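Local coordinates for protein transmembrane oligosaccharyl transferase (Archaeoglobus fulgidus, PDB 3WAJ) that belongs to the STT3/AglB family of oligosaccharyl transferases, membrane proteins that combine a multi-helix transmembrane region with C-terminal soluble domains, at residues A[144-149]-A[480-485]. Residues are numbered along the deposited sequence; the frame is centred on the assembly and turned at random.
Sequences IAIVPG and AAIYPT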
ATOM      1  N   ILE A 144       3.138  24.495  -5.352  1.00 68.61           N
ATOM      2  CA  ILE A 144       3.473  23.155  -4.870  1.00 66.90           C
ATOM      3  C   ILE A 144       3.042  23.006  -3.413  1.00 66.51           C
ATOM      4  O   ILE A 144       2.748  21.904  -2.951  1.00 65.47           O
ATOM      5  CB  ILE A 144       4.985  22.834  -5.046  1.00 64.35           C
ATOM      6  CG1 ILE A 144       5.244  21.321  -4.947  1.00 62.20           C
ATOM      7  CG2 ILE A 144       5.850  23.642  -4.068  1.00 59.17           C
ATOM      8  CD1 ILE A 144       4.586  20.504  -6.056  1.00 58.99           C
ATOM      9  N   ALA A 145       2.977  24.131  -2.703  1.00 63.24           N
ATOM     10  CA  ALA A 145       2.557  24.129  -1.307  1.00 64.45           C
ATOM     11  C   ALA A 145       1.065  23.817  -1.147  1.00 59.15           C
ATOM     12  O   ALA A 145       0.614  23.483  -0.055  1.00 64.95           O
ATOM     13  CB  ALA A 145       2.909  25.454  -0.637  1.00 64.06           C
ATOM     14  N   ILE A 146       0.304  23.919  -2.233  1.00 52.93           N
ATOM     15  CA  ILE A 146      -1.144  23.705  -2.162  1.00 53.59           C
ATOM     16  C   ILE A 146      -1.718  22.682  -3.146  1.00 57.70           C
ATOM     17  O   ILE A 146      -2.909  22.416  -3.121  1.00 59.45           O
ATOM     18  CB  ILE A 146      -1.931  25.034  -2.334  1.00 51.68           C
ATOM     19  CG1 ILE A 146      -1.425  25.808  -3.554  1.00 54.56           C
ATOM     20  CG2 ILE A 146      -1.793  25.897  -1.108  1.00 52.46           C
ATOM     21  CD1 ILE A 146      -2.516  26.309  -4.456  1.00 56.60           C
ATOM     22  N   VAL A 147      -0.899  22.121  -4.029  1.00 62.59           N
ATOM     23  CA  VAL A 147      -1.426  21.134  -4.978  1.00 65.13           C
ATOM     24  C   VAL A 147      -2.037  19.994  -4.139  1.00 67.58           C
ATOM     25  O   VAL A 147      -1.532  19.676  -3.057  1.00 66.86           O
ATOM     26  CB  VAL A 147      -0.412  20.820  -6.109  1.00 68.10           C
ATOM     27  CG1 VAL A 147       0.961  20.479  -5.532  1.00 70.20           C
ATOM     28  CG2 VAL A 147      -0.924  19.704  -7.005  1.00 64.89           C
ATOM     29  N   PRO A 148      -2.949  19.221  -4.627  1.00 66.96           N
ATOM     30  CA  PRO A 148      -3.708  18.242  -3.830  1.00 64.19           C
ATOM     31  C   PRO A 148      -3.325  16.911  -4.472  1.00 59.59           C
ATOM     32  O   PRO A 148      -2.250  16.797  -5.072  1.00 64.13           O
ATOM     33  CB  PRO A 148      -5.212  18.465  -4.000  1.00 65.58           C
ATOM     34  CG  PRO A 148      -5.309  19.089  -5.384  1.00 63.92           C
ATOM     35  CD  PRO A 148      -4.091  20.004  -5.474  1.00 64.49           C
ATOM     36  N   GLY A 149      -4.203  15.917  -4.348  1.00 52.56           N
ATOM     37  CA  GLY A 149      -3.975  14.611  -4.945  1.00 51.23           C
ATOM     38  C   GLY A 149      -3.006  13.731  -4.166  1.00 53.98           C
ATOM     39  O   GLY A 149      -2.766  13.941  -2.964  1.00 52.77           O
ATOM     40  N   ALA A 480      -8.518  32.010 -10.155  1.00 92.86           N
ATOM     41  CA  ALA A 480      -9.033  30.855 -10.893  1.00 88.76           C
ATOM     42  C   ALA A 480      -8.102  29.657 -10.716  1.00 90.57           C
ATOM     43  O   ALA A 480      -8.526  28.499 -10.782  1.00 87.86           O
ATOM     44  CB  ALA A 480      -9.190  31.186 -12.364  1.00 85.78           C
ATOM     45  N   ALA A 481      -6.824  29.948 -10.498  1.00 92.08           N
ATOM     46  CA  ALA A 481      -5.837  28.915 -10.235  1.00 96.44           C
ATOM     47  C   ALA A 481      -5.850  28.525  -8.754  1.00101.04           C
ATOM     48  O   ALA A 481      -6.352  27.465  -8.397  1.00105.37           O
ATOM     49  CB  ALA A 481      -4.456  29.387 -10.659  1.00 95.16           C
ATOM     50  N   ILE A 482      -5.315  29.405  -7.909  1.00 98.33           N
ATOM     51  CA  ILE A 482      -5.132  29.152  -6.474  1.00 93.17           C
ATOM     52  C   ILE A 482      -6.393  28.744  -5.681  1.00 92.26           C
ATOM     53  O   ILE A 482      -6.312  27.932  -4.755  1.00 96.51           O
ATOM     54  CB  ILE A 482      -4.431  30.366  -5.787  1.00 75.83           C
ATOM     55  CG1 ILE A 482      -3.026  30.575  -6.370  1.00 77.19           C
ATOM     56  CG2 ILE A 482      -4.369  30.199  -4.267  1.00 71.03           C
ATOM     57  CD1 ILE A 482      -2.435  31.969  -6.124  1.00 77.76           C
ATOM     58  N   TYR A 483      -7.557  29.273  -6.036  1.00 86.94           N
ATOM     59  CA  TYR A 483      -8.728  29.039  -5.186  1.00 84.43           C
ATOM     60  C   TYR A 483      -9.248  27.600  -5.115  1.00 81.68           C
ATOM     61  O   TYR A 483      -9.237  27.007  -4.043  1.00 85.99           O
ATOM     62  CB  TYR A 483      -9.880  30.016  -5.467  1.00 84.76           C
ATOM     63  CG  TYR A 483     -11.082  29.716  -4.604  1.00 78.93           C
ATOM     64  CD1 TYR A 483     -12.186  29.037  -5.115  1.00 75.07           C
ATOM     65  CD2 TYR A 483     -11.097  30.080  -3.266  1.00 77.76           C
ATOM     66  CE1 TYR A 483     -13.283  28.747  -4.313  1.00 76.74           C
ATOM     67  CE2 TYR A 483     -12.180  29.795  -2.457  1.00 81.78           C
ATOM     68  CZ  TYR A 483     -13.273  29.132  -2.983  1.00 81.87           C
ATOM     69  OH  TYR A 483     -14.348  28.859  -2.162  1.00 83.04           O
ATOM     70  N   PRO A 484      -9.722  27.032  -6.240  1.00 81.96           N
ATOM     71  CA  PRO A 484     -10.321  25.705  -6.049  1.00 84.30           C
ATOM     72  C   PRO A 484      -9.287  24.601  -5.807  1.00 86.50           C
ATOM     73  O   PRO A 484      -9.676  23.477  -5.494  1.00 88.48           O
ATOM     74  CB  PRO A 484     -11.074  25.466  -7.363  1.00 82.65           C
ATOM     75  CG  PRO A 484     -10.324  26.259  -8.374  1.00 77.77           C
ATOM     76  CD  PRO A 484      -9.768  27.463  -7.653  1.00 78.42           C
ATOM     77  N   THR A 485      -7.998  24.910  -5.939  1.00 86.17           N
ATOM     78  CA  THR A 485      -6.969  23.924  -5.598  1.00 89.18           C
ATOM     79  C   THR A 485      -6.444  24.066  -4.157  1.00 88.18           C
ATOM     80  O   THR A 485      -5.732  23.193  -3.666  1.00 89.00           O
ATOM     81  CB  THR A 485      -5.815  23.864  -6.635  1.00 74.93           C
ATOM     82  OG1 THR A 485      -4.659  24.545  -6.133  1.00 81.24           O
ATOM     83  CG2 THR A 485      -6.245  24.496  -7.925  1.00 71.14           C
TER
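I146 and T485 meet in a buried van der Waals contact between a loop and a helix in the transmembrane helical region of this STT3-type (GT-C) protein; aliphatic carbons of the loop face both oxygens and a methyl of the helix. The loop 144-149 links helix 134-144 to helix 150-153, and it lies against a face of helix 474-491, which follows far later in the chain. I146 and P148 turn toward that helix, whereas V147 between them turns away. The I146 side chain does most of the touching with its terminal methyl: CD1 comes up beside OG1 of T485, and the two side chains cross at about a right angle. With chi1 at 49°, CG1 of I146 is flanked by its own backbone N and C, and CD1 reaches out from it to the helix. CD1 also comes within 4.3 Å of CG2 of I482, one turn earlier on the helix, and faces the backbone O of I482 at 4.1 Å. I482 itself continues onto F142 and L143 of helix 134-144, while I146 also packs on I23 of helix 19-30. The helix is kinked here, in part because P484 has no N-H to bond to the preceding turn. Beyond P148, G149 takes the N-cap position of the next helix with positive phi, and its N donates a hydrogen bond to OE1 of Q492. At this end of the contact, CD of the P148 ring lies 4.0 Å from the backbone O of T485.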